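Local coordinates for protein methyltransferase (Pectobacterium atrosepticum SCRI1043, PDB 2P7I) that probably transfers a methyl group from S-adenosylmethionine to a substrate not yet identified, as a class I, Rossmann-like methyltransferase, at residues G135-C141 with S239-E245; F95-L100 with R125-W130. All blocks are in the same frame, centred on the assembly; numbering follows the deposited sequence.

Contact 1 lies in the middle of the chain's fold, where the antiparallel strand 237-245 pairs with strand 135-142 of the central sheet. Contact 2 lies toward the periphery, about 18 Å from the centre of the chain, and fastens the loop after strand 88-92 to the end of helix 119-130. Their centres are 16 Å apart, yet they touch: Leu137 CD1 of contact 1 packs on Ile126 CD1 of contact 2 at 3.9 Å, so the helix is seated on the sheet to which contact 1 belongs. No cofactor is bound; the sodium ion, at Asn249 and Gln250, is about 14 Å from the side chain of Arg125.

Contact 1. Residues G135-C141 with S239-E245; sequences GRLFLVC and SIFLLCE
Residues 135-141 and 239-245 run antiparallel, their strand axes 4.6 Å apart at closest approach and 156° between their directions. The last strand of the chain, antiparallel to both its neighbours, is here inserted between strands 135-142 and 192-201, giving the 3-2-1-4-5-7-6 order of the class I methyltransferase fold. Three hydrogen-bonded pairs, Leu137 with Cys244, Leu139 with Leu242 and Cys141 with Ile240, each give two N-H...O bonds.

Phe138, Val140, Phe241 and Leu243 share one face of the sheet. Leu243 CG is anti to the backbone N (chi1 -172°), which brings CD1 over one face of the Phe138 ring, 3.9 Å from its centroid: a CH-pi contact. The Phe138 and Phe241 side chains run alongside each other, the rings meeting obliquely at Phe138 CD2 and Phe241 CZ, 3.9 Å apart, and Phe37 of helix 24-37 meets both. Val140 crosses Phe241 at a slant, CG2 reaching CD1 at 3.7 Å. On the other face, Leu137 CB meets Cys244 CB at 4.0 Å, and helix 179-188 covers Leu139 and Ile240.

At the partly exposed end, Arg136 and Glu245 lie alongside each other. Arg136 NH1 bonds to Phe40 O of its own chain and to Pro39 O of the second subunit, while Thr194 bonds Glu245 OE2. A water accepts from Arg136 NE at 3.0 Å and donates weakly to Glu245 OE1. The direct salt bridge is long and rests on charge alone, with Glu245 OE2 well out of the guanidinium plane and 3.9 Å from Arg136 NE.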
ATOM      1  N   GLY B 135     -25.863  -6.730  18.009  1.00 29.09           N
ATOM      2  CA  GLY B 135     -24.623  -7.271  18.534  1.00 28.07           C
ATOM      3  C   GLY B 135     -23.500  -7.237  17.506  1.00 28.73           C
ATOM      4  O   GLY B 135     -23.740  -7.191  16.306  1.00 27.31           O
ATOM      5  N   ARG B 136     -22.271  -7.246  18.003  1.00 26.59           N
ATOM      6  CA  ARG B 136     -21.093  -7.167  17.166  1.00 26.84           C
ATOM      7  C   ARG B 136     -20.125  -8.322  17.436  1.00 26.39           C
ATOM      8  O   ARG B 136     -19.854  -8.648  18.574  1.00 27.34           O
ATOM      9  CB  ARG B 136     -20.404  -5.816  17.382  1.00 29.11           C
ATOM     10  CG  ARG B 136     -21.219  -4.673  16.765  1.00 26.90           C
ATOM     11  CD  ARG B 136     -20.635  -3.321  17.063  1.00 29.43           C
ATOM     12  NE  ARG B 136     -21.539  -2.273  16.594  1.00 29.77           N
ATOM     13  CZ  ARG B 136     -21.331  -0.981  16.765  1.00 30.98           C
ATOM     14  NH1 ARG B 136     -20.254  -0.568  17.387  1.00 32.96           N
ATOM     15  NH2 ARG B 136     -22.224  -0.105  16.329  1.00 32.85           N
ATOM     16  N   LEU B 137     -19.582  -8.870  16.342  1.00 24.50           N
ATOM     17  CA  LEU B 137     -18.532  -9.834  16.355  1.00 24.05           C
ATOM     18  C   LEU B 137     -17.225  -9.131  16.073  1.00 25.55           C
ATOM     19  O   LEU B 137     -17.139  -8.301  15.118  1.00 27.99           O
ATOM     20  CB  LEU B 137     -18.787 -10.928  15.299  1.00 26.23           C
ATOM     21  CG  LEU B 137     -17.610 -11.894  15.062  1.00 24.01           C
ATOM     22  CD1 LEU B 137     -17.286 -12.818  16.324  1.00 21.37           C
ATOM     23  CD2 LEU B 137     -17.830 -12.688  13.780  1.00 25.95           C
ATOM     24  N   PHE B 138     -16.259  -9.428  16.953  1.00 26.67           N
ATOM     25  CA  PHE B 138     -14.883  -8.969  16.855  1.00 26.09           C
ATOM     26  C   PHE B 138     -14.031 -10.120  16.391  1.00 25.44           C
ATOM     27  O   PHE B 138     -13.559 -10.950  17.198  1.00 25.78           O
ATOM     28  CB  PHE B 138     -14.422  -8.437  18.190  1.00 28.22           C
ATOM     29  CG  PHE B 138     -15.214  -7.257  18.649  1.00 28.84           C
ATOM     30  CD1 PHE B 138     -16.484  -7.432  19.197  1.00 25.01           C
ATOM     31  CD2 PHE B 138     -14.691  -5.969  18.541  1.00 26.04           C
ATOM     32  CE1 PHE B 138     -17.250  -6.340  19.585  1.00 26.01           C
ATOM     33  CE2 PHE B 138     -15.422  -4.869  18.949  1.00 29.09           C
ATOM     34  CZ  PHE B 138     -16.719  -5.044  19.456  1.00 28.11           C
ATOM     35  N   LEU B 139     -13.796 -10.139  15.089  1.00 25.24           N
ATOM     36  CA  LEU B 139     -13.135 -11.241  14.405  1.00 24.83           C
ATOM     37  C   LEU B 139     -11.698 -10.895  14.041  1.00 25.39           C
ATOM     38  O   LEU B 139     -11.457 -10.053  13.214  1.00 28.97           O
ATOM     39  CB  LEU B 139     -13.910 -11.623  13.115  1.00 25.57           C
ATOM     40  CG  LEU B 139     -13.326 -12.735  12.252  1.00 26.61           C
ATOM     41  CD1 LEU B 139     -13.235 -14.064  13.054  1.00 25.21           C
ATOM     42  CD2 LEU B 139     -14.221 -12.943  11.003  1.00 24.23           C
ATOM     43  N   VAL B 140     -10.748 -11.560  14.682  1.00 24.18           N
ATOM     44  CA  VAL B 140      -9.325 -11.194  14.486  1.00 26.04           C
ATOM     45  C   VAL B 140      -8.527 -12.454  14.213  1.00 26.87           C
ATOM     46  O   VAL B 140      -8.637 -13.395  14.933  1.00 26.96           O
ATOM     47  CB  VAL B 140      -8.725 -10.416  15.682  1.00 28.28           C
ATOM     48  CG1 VAL B 140      -7.258 -10.087  15.439  1.00 30.04           C
ATOM     49  CG2 VAL B 140      -9.506  -9.129  15.952  1.00 25.68           C
ATOM     50  N   CYS B 141      -7.695 -12.424  13.166  1.00 28.50           N
ATOM     51  CA  CYS B 141      -6.811 -13.525  12.839  1.00 26.37           C
ATOM     52  C   CYS B 141      -5.416 -13.020  12.474  1.00 24.53           C
ATOM     53  O   CYS B 141      -5.259 -11.878  12.009  1.00 26.05           O
ATOM     54  CB  CYS B 141      -7.362 -14.263  11.623  1.00 26.30           C
ATOM     55  SG  CYS B 141      -8.899 -15.163  11.926  1.00 33.84           S
ATOM     56  N   SER B 239      -2.135  -8.647  12.617  1.00 25.42           N
ATOM     57  CA  SER B 239      -3.437  -9.324  12.678  1.00 27.00           C
ATOM     58  C   SER B 239      -4.419  -8.458  11.957  1.00 25.65           C
ATOM     59  O   SER B 239      -4.311  -7.259  11.936  1.00 25.38           O
ATOM     60  CB  SER B 239      -3.904  -9.545  14.120  1.00 27.29           C
ATOM     61  OG  SER B 239      -3.120 -10.556  14.731  1.00 31.24           O
ATOM     62  N   ILE B 240      -5.413  -9.078  11.337  1.00 24.81           N
ATOM     63  CA  ILE B 240      -6.435  -8.321  10.664  1.00 25.27           C
ATOM     64  C   ILE B 240      -7.736  -8.526  11.443  1.00 25.32           C
ATOM     65  O   ILE B 240      -7.917  -9.553  12.152  1.00 24.07           O
ATOM     66  CB  ILE B 240      -6.596  -8.804   9.191  1.00 25.79           C
ATOM     67  CG1 ILE B 240      -6.495 -10.344   9.111  1.00 27.09           C
ATOM     68  CG2 ILE B 240      -5.519  -8.171   8.295  1.00 27.47           C
ATOM     69  CD1 ILE B 240      -6.770 -10.906   7.707  1.00 32.18           C
ATOM     70  N   PHE B 241      -8.627  -7.563  11.281  1.00 27.96           N
ATOM     71  CA  PHE B 241      -9.742  -7.352  12.183  1.00 26.87           C
ATOM     72  C   PHE B 241     -10.928  -6.975  11.335  1.00 25.27           C
ATOM     73  O   PHE B 241     -10.927  -5.948  10.631  1.00 24.29           O
ATOM     74  CB  PHE B 241      -9.353  -6.246  13.207  1.00 28.58           C
ATOM     75  CG  PHE B 241     -10.489  -5.684  14.037  1.00 27.93           C
ATOM     76  CD1 PHE B 241     -11.584  -6.456  14.430  1.00 26.36           C
ATOM     77  CD2 PHE B 241     -10.431  -4.371  14.473  1.00 30.59           C
ATOM     78  CE1 PHE B 241     -12.624  -5.885  15.175  1.00 26.10           C
ATOM     79  CE2 PHE B 241     -11.450  -3.820  15.256  1.00 28.41           C
ATOM     80  CZ  PHE B 241     -12.566  -4.557  15.569  1.00 29.29           C
ATOM     81  N   LEU B 242     -11.923  -7.848  11.348  1.00 26.87           N
ATOM     82  CA  LEU B 242     -13.232  -7.546  10.841  1.00 24.10           C
ATOM     83  C   LEU B 242     -14.268  -7.327  11.966  1.00 25.93           C
ATOM     84  O   LEU B 242     -14.444  -8.162  12.827  1.00 22.83           O
ATOM     85  CB  LEU B 242     -13.740  -8.660   9.908  1.00 25.86           C
ATOM     86  CG  LEU B 242     -12.946  -9.019   8.638  1.00 27.12           C
ATOM     87  CD1 LEU B 242     -13.859 -10.041   7.830  1.00 24.43           C
ATOM     88  CD2 LEU B 242     -12.654  -7.818   7.812  1.00 30.28           C
ATOM     89  N   LEU B 243     -14.956  -6.201  11.913  1.00 25.67           N
ATOM     90  CA  LEU B 243     -16.112  -5.936  12.769  1.00 27.12           C
ATOM     91  C   LEU B 243     -17.324  -6.341  12.001  1.00 27.07           C
ATOM     92  O   LEU B 243     -17.599  -5.836  10.901  1.00 26.56           O
ATOM     93  CB  LEU B 243     -16.241  -4.448  13.125  1.00 28.75           C
ATOM     94  CG  LEU B 243     -17.329  -4.134  14.181  1.00 29.14           C
ATOM     95  CD1 LEU B 243     -16.862  -4.652  15.580  1.00 24.08           C
ATOM     96  CD2 LEU B 243     -17.598  -2.636  14.204  1.00 33.38           C
ATOM     97  N   CYS B 244     -18.093  -7.253  12.555  1.00 26.08           N
ATOM     98  CA  CYS B 244     -19.237  -7.811  11.862  1.00 26.05           C
ATOM     99  C   CYS B 244     -20.511  -7.666  12.683  1.00 26.91           C
ATOM    100  O   CYS B 244     -20.472  -7.601  13.921  1.00 27.01           O
ATOM    101  CB  CYS B 244     -19.015  -9.305  11.654  1.00 26.11           C
ATOM    102  SG  CYS B 244     -17.542  -9.735  10.672  1.00 29.03           S
ATOM    103  N   GLU B 245     -21.622  -7.598  11.978  1.00 28.46           N
ATOM    104  CA  GLU B 245     -22.962  -7.556  12.572  1.00 25.24           C
ATOM    105  C   GLU B 245     -23.797  -8.658  11.967  1.00 25.58           C
ATOM    106  O   GLU B 245     -23.400  -9.309  10.983  1.00 26.01           O
ATOM    107  CB  GLU B 245     -23.593  -6.178  12.383  1.00 28.68           C
ATOM    108  CG  GLU B 245     -22.847  -5.193  13.281  1.00 33.13           C
ATOM    109  CD  GLU B 245     -23.255  -3.738  13.102  1.00 42.67           C
ATOM    110  OE1 GLU B 245     -24.438  -3.432  13.264  1.00 46.70           O
ATOM    111  OE2 GLU B 245     -22.374  -2.895  12.834  1.00 65.24           O
TER
HETATM  112  O   HOH W   1     -24.462  -2.690  16.209  1.00 39.63           O

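Contact 2. Residues F95-L100 with R125-W130; sequences FEDAQL and RINDDW
Arg125 reaches from helix 119-130 to the backbone carbonyls of Phe95 and Ala98. Arg125 NH1 gives a hydrogen bond to Ala98 O at 3.0 Å, in the carbonyl plane and on a lone pair, although the oxygen is tilted 24° from the guanidinium plane. Arg125 NH1 also makes a weak bond to Phe95 O at 2.9 Å, and NH2 a weak one to the same Ala98 O. The arginine chain bends at chi2 and chi3 (-148° and 75°), bringing the guanidinium edge to the loop carbonyls. At the indole edge, one water accepts from both Trp130 NE1 and Leu100 N, bridging helix and loop.

A salt bridge within the helix steadies the guanidinium. Asp129 OD2 lies in its plane and accepts side-on from two nitrogens, Arg125 NE at 3.1 Å and NH2. With carbonyls on the loop side and a carboxylate on the helix side, the group has little freedom to rotate. Trp130 CZ2, an atom of the indole rim, lies 3.5 Å above the Arg125 guanidinium plane, over its centre.

The apolar contacts centre on the indole. Leu100 crosses it at about a right angle and sets CD1 over the Trp130 five-membered ring, 3.5 Å from the centroid, in a CH-pi contact. Ala98 CB touches Trp130 CZ2 at 4.1 Å.

Leu100 and Trp130 continue inward to strand 46-49 through Leu47 and Leu49. Helix 119-130 connects the parallel, adjacent strands 104-110 and 135-142, a beta-alpha-beta crossover of the Rossmann-like fold, with the 95-100 loop packed against the helix end.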
ATOM      1  N   PHE B  95     -17.261 -25.771  20.143  1.00 32.86           N
ATOM      2  CA  PHE B  95     -18.194 -24.784  19.653  1.00 33.22           C
ATOM      3  C   PHE B  95     -19.426 -25.415  19.009  1.00 35.22           C
ATOM      4  O   PHE B  95     -20.543 -24.920  19.158  1.00 35.78           O
ATOM      5  CB  PHE B  95     -17.505 -23.841  18.663  1.00 34.53           C
ATOM      6  CG  PHE B  95     -16.320 -23.078  19.241  1.00 30.19           C
ATOM      7  CD1 PHE B  95     -16.408 -22.407  20.442  1.00 37.94           C
ATOM      8  CD2 PHE B  95     -15.131 -23.001  18.551  1.00 30.70           C
ATOM      9  CE1 PHE B  95     -15.310 -21.689  20.953  1.00 38.41           C
ATOM     10  CE2 PHE B  95     -14.057 -22.284  19.043  1.00 35.05           C
ATOM     11  CZ  PHE B  95     -14.142 -21.635  20.247  1.00 34.95           C
ATOM     12  N   GLU B  96     -19.230 -26.518  18.300  1.00 36.35           N
ATOM     13  CA  GLU B  96     -20.326 -27.129  17.556  1.00 38.10           C
ATOM     14  C   GLU B  96     -21.393 -27.725  18.469  1.00 38.84           C
ATOM     15  O   GLU B  96     -22.541 -27.843  18.043  1.00 40.73           O
ATOM     16  CB  GLU B  96     -19.812 -28.181  16.574  1.00 39.28           C
ATOM     17  CG  GLU B  96     -18.896 -29.224  17.205  1.00 42.34           C
ATOM     18  CD  GLU B  96     -17.412 -28.861  17.127  1.00 48.19           C
ATOM     19  OE1 GLU B  96     -17.029 -27.685  17.363  1.00 47.98           O
ATOM     20  OE2 GLU B  96     -16.619 -29.772  16.827  1.00 54.92           O
ATOM     21  N   ASP B  97     -21.022 -28.069  19.705  1.00 39.31           N
ATOM     22  CA  ASP B  97     -21.954 -28.651  20.696  1.00 38.64           C
ATOM     23  C   ASP B  97     -22.504 -27.644  21.697  1.00 38.15           C
ATOM     24  O   ASP B  97     -23.366 -27.983  22.495  1.00 38.19           O
ATOM     25  CB  ASP B  97     -21.262 -29.732  21.550  1.00 40.51           C
ATOM     26  CG  ASP B  97     -20.500 -30.751  20.731  1.00 46.06           C
ATOM     27  OD1 ASP B  97     -20.995 -31.172  19.660  1.00 51.14           O
ATOM     28  OD2 ASP B  97     -19.396 -31.139  21.178  1.00 49.49           O
ATOM     29  N   ALA B  98     -21.974 -26.432  21.697  1.00 36.49           N
ATOM     30  CA  ALA B  98     -22.254 -25.468  22.741  1.00 36.42           C
ATOM     31  C   ALA B  98     -23.703 -24.995  22.690  1.00 38.64           C
ATOM     32  O   ALA B  98     -24.223 -24.587  21.644  1.00 38.99           O
ATOM     33  CB  ALA B  98     -21.291 -24.278  22.638  1.00 34.39           C
ATOM     34  N   GLN B  99     -24.355 -25.063  23.841  1.00 40.14           N
ATOM     35  CA  GLN B  99     -25.715 -24.595  23.989  1.00 41.36           C
ATOM     36  C   GLN B  99     -25.647 -23.415  24.933  1.00 38.42           C
ATOM     37  O   GLN B  99     -25.416 -23.587  26.120  1.00 39.28           O
ATOM     38  CB  GLN B  99     -26.579 -25.702  24.587  1.00 43.13           C
ATOM     39  CG  GLN B  99     -26.647 -26.950  23.724  1.00 52.30           C
ATOM     40  CD  GLN B  99     -27.705 -26.847  22.636  1.00 65.69           C
ATOM     41  OE1 GLN B  99     -28.884 -27.127  22.884  1.00 79.06           O
ATOM     42  NE2 GLN B  99     -27.293 -26.453  21.421  1.00 74.08           N
ATOM     43  N   LEU B 100     -25.829 -22.212  24.412  1.00 35.23           N
ATOM     44  CA  LEU B 100     -25.674 -21.028  25.239  1.00 32.42           C
ATOM     45  C   LEU B 100     -27.035 -20.552  25.709  1.00 33.11           C
ATOM     46  O   LEU B 100     -28.014 -20.651  24.979  1.00 35.11           O
ATOM     47  CB  LEU B 100     -24.937 -19.921  24.475  1.00 32.48           C
ATOM     48  CG  LEU B 100     -23.572 -20.381  23.959  1.00 32.26           C
ATOM     49  CD1 LEU B 100     -22.792 -19.212  23.333  1.00 26.25           C
ATOM     50  CD2 LEU B 100     -22.797 -21.057  25.071  1.00 34.72           C
ATOM     51  N   ARG B 125     -22.999 -20.093  13.152  1.00 25.83           N
ATOM     52  CA  ARG B 125     -23.579 -20.196  14.484  1.00 26.02           C
ATOM     53  C   ARG B 125     -23.548 -18.847  15.173  1.00 25.24           C
ATOM     54  O   ARG B 125     -24.512 -18.424  15.819  1.00 25.92           O
ATOM     55  CB  ARG B 125     -22.812 -21.173  15.352  1.00 28.24           C
ATOM     56  CG  ARG B 125     -22.991 -22.615  15.027  1.00 34.79           C
ATOM     57  CD  ARG B 125     -22.891 -23.463  16.304  1.00 34.55           C
ATOM     58  NE  ARG B 125     -24.108 -23.313  17.095  1.00 37.67           N
ATOM     59  CZ  ARG B 125     -24.334 -23.932  18.248  1.00 40.41           C
ATOM     60  NH1 ARG B 125     -23.430 -24.748  18.766  1.00 34.87           N
ATOM     61  NH2 ARG B 125     -25.469 -23.719  18.897  1.00 38.64           N
ATOM     62  N   ILE B 126     -22.439 -18.137  15.016  1.00 25.49           N
ATOM     63  CA  ILE B 126     -22.313 -16.845  15.642  1.00 25.04           C
ATOM     64  C   ILE B 126     -23.409 -15.929  15.090  1.00 27.74           C
ATOM     65  O   ILE B 126     -24.084 -15.235  15.853  1.00 28.43           O
ATOM     66  CB  ILE B 126     -20.941 -16.230  15.407  1.00 29.24           C
ATOM     67  CG1 ILE B 126     -19.871 -16.990  16.176  1.00 27.11           C
ATOM     68  CG2 ILE B 126     -20.928 -14.773  15.805  1.00 25.30           C
ATOM     69  CD1 ILE B 126     -18.413 -16.502  15.799  1.00 25.32           C
ATOM     70  N   ASN B 127     -23.612 -15.943  13.773  1.00 26.08           N
ATOM     71  CA  ASN B 127     -24.592 -15.070  13.170  1.00 25.75           C
ATOM     72  C   ASN B 127     -25.992 -15.460  13.594  1.00 27.37           C
ATOM     73  O   ASN B 127     -26.781 -14.609  14.011  1.00 27.12           O
ATOM     74  CB  ASN B 127     -24.511 -15.135  11.645  1.00 23.24           C
ATOM     75  CG  ASN B 127     -25.380 -14.086  10.972  1.00 27.34           C
ATOM     76  OD1 ASN B 127     -25.010 -12.922  10.925  1.00 31.21           O
ATOM     77  ND2 ASN B 127     -26.564 -14.491  10.496  1.00 28.42           N
ATOM     78  N   ASP B 128     -26.299 -16.755  13.485  1.00 27.45           N
ATOM     79  CA  ASP B 128     -27.663 -17.226  13.589  1.00 27.91           C
ATOM     80  C   ASP B 128     -28.137 -17.515  15.004  1.00 27.44           C
ATOM     81  O   ASP B 128     -29.321 -17.387  15.309  1.00 26.58           O
ATOM     82  CB  ASP B 128     -27.835 -18.512  12.773  1.00 24.27           C
ATOM     83  CG  ASP B 128     -27.725 -18.297  11.281  1.00 28.08           C
ATOM     84  OD1 ASP B 128     -27.487 -17.175  10.824  1.00 35.51           O
ATOM     85  OD2 ASP B 128     -27.882 -19.287  10.567  1.00 30.13           O
ATOM     86  N   ASP B 129     -27.231 -17.973  15.855  1.00 26.25           N
ATOM     87  CA  ASP B 129     -27.593 -18.449  17.195  1.00 27.39           C
ATOM     88  C   ASP B 129     -27.172 -17.493  18.304  1.00 27.43           C
ATOM     89  O   ASP B 129     -27.865 -17.368  19.318  1.00 26.21           O
ATOM     90  CB  ASP B 129     -26.915 -19.775  17.434  1.00 25.78           C
ATOM     91  CG  ASP B 129     -27.471 -20.873  16.574  1.00 33.57           C
ATOM     92  OD1 ASP B 129     -28.542 -20.661  15.979  1.00 33.44           O
ATOM     93  OD2 ASP B 129     -26.831 -21.941  16.510  1.00 34.09           O
ATOM     94  N   TRP B 130     -26.051 -16.810  18.126  1.00 27.82           N
ATOM     95  CA  TRP B 130     -25.426 -16.144  19.268  1.00 26.12           C
ATOM     96  C   TRP B 130     -25.420 -14.627  19.273  1.00 26.72           C
ATOM     97  O   TRP B 130     -25.508 -14.057  20.351  1.00 25.30           O
ATOM     98  CB  TRP B 130     -24.015 -16.693  19.492  1.00 28.12           C
ATOM     99  CG  TRP B 130     -24.002 -18.170  19.812  1.00 26.37           C
ATOM    100  CD1 TRP B 130     -24.975 -18.890  20.411  1.00 31.61           C
ATOM    101  CD2 TRP B 130     -22.926 -19.075  19.546  1.00 24.62           C
ATOM    102  NE1 TRP B 130     -24.576 -20.203  20.551  1.00 28.47           N
ATOM    103  CE2 TRP B 130     -23.311 -20.334  20.039  1.00 28.30           C
ATOM    104  CE3 TRP B 130     -21.648 -18.924  18.995  1.00 28.63           C
ATOM    105  CZ2 TRP B 130     -22.492 -21.443  19.940  1.00 28.22           C
ATOM    106  CZ3 TRP B 130     -20.826 -20.007  18.917  1.00 27.15           C
ATOM    107  CH2 TRP B 130     -21.247 -21.263  19.401  1.00 26.01           C
TER
HETATM  108  O   HOH W   2     -26.831 -21.870  21.584  0.70 35.55           O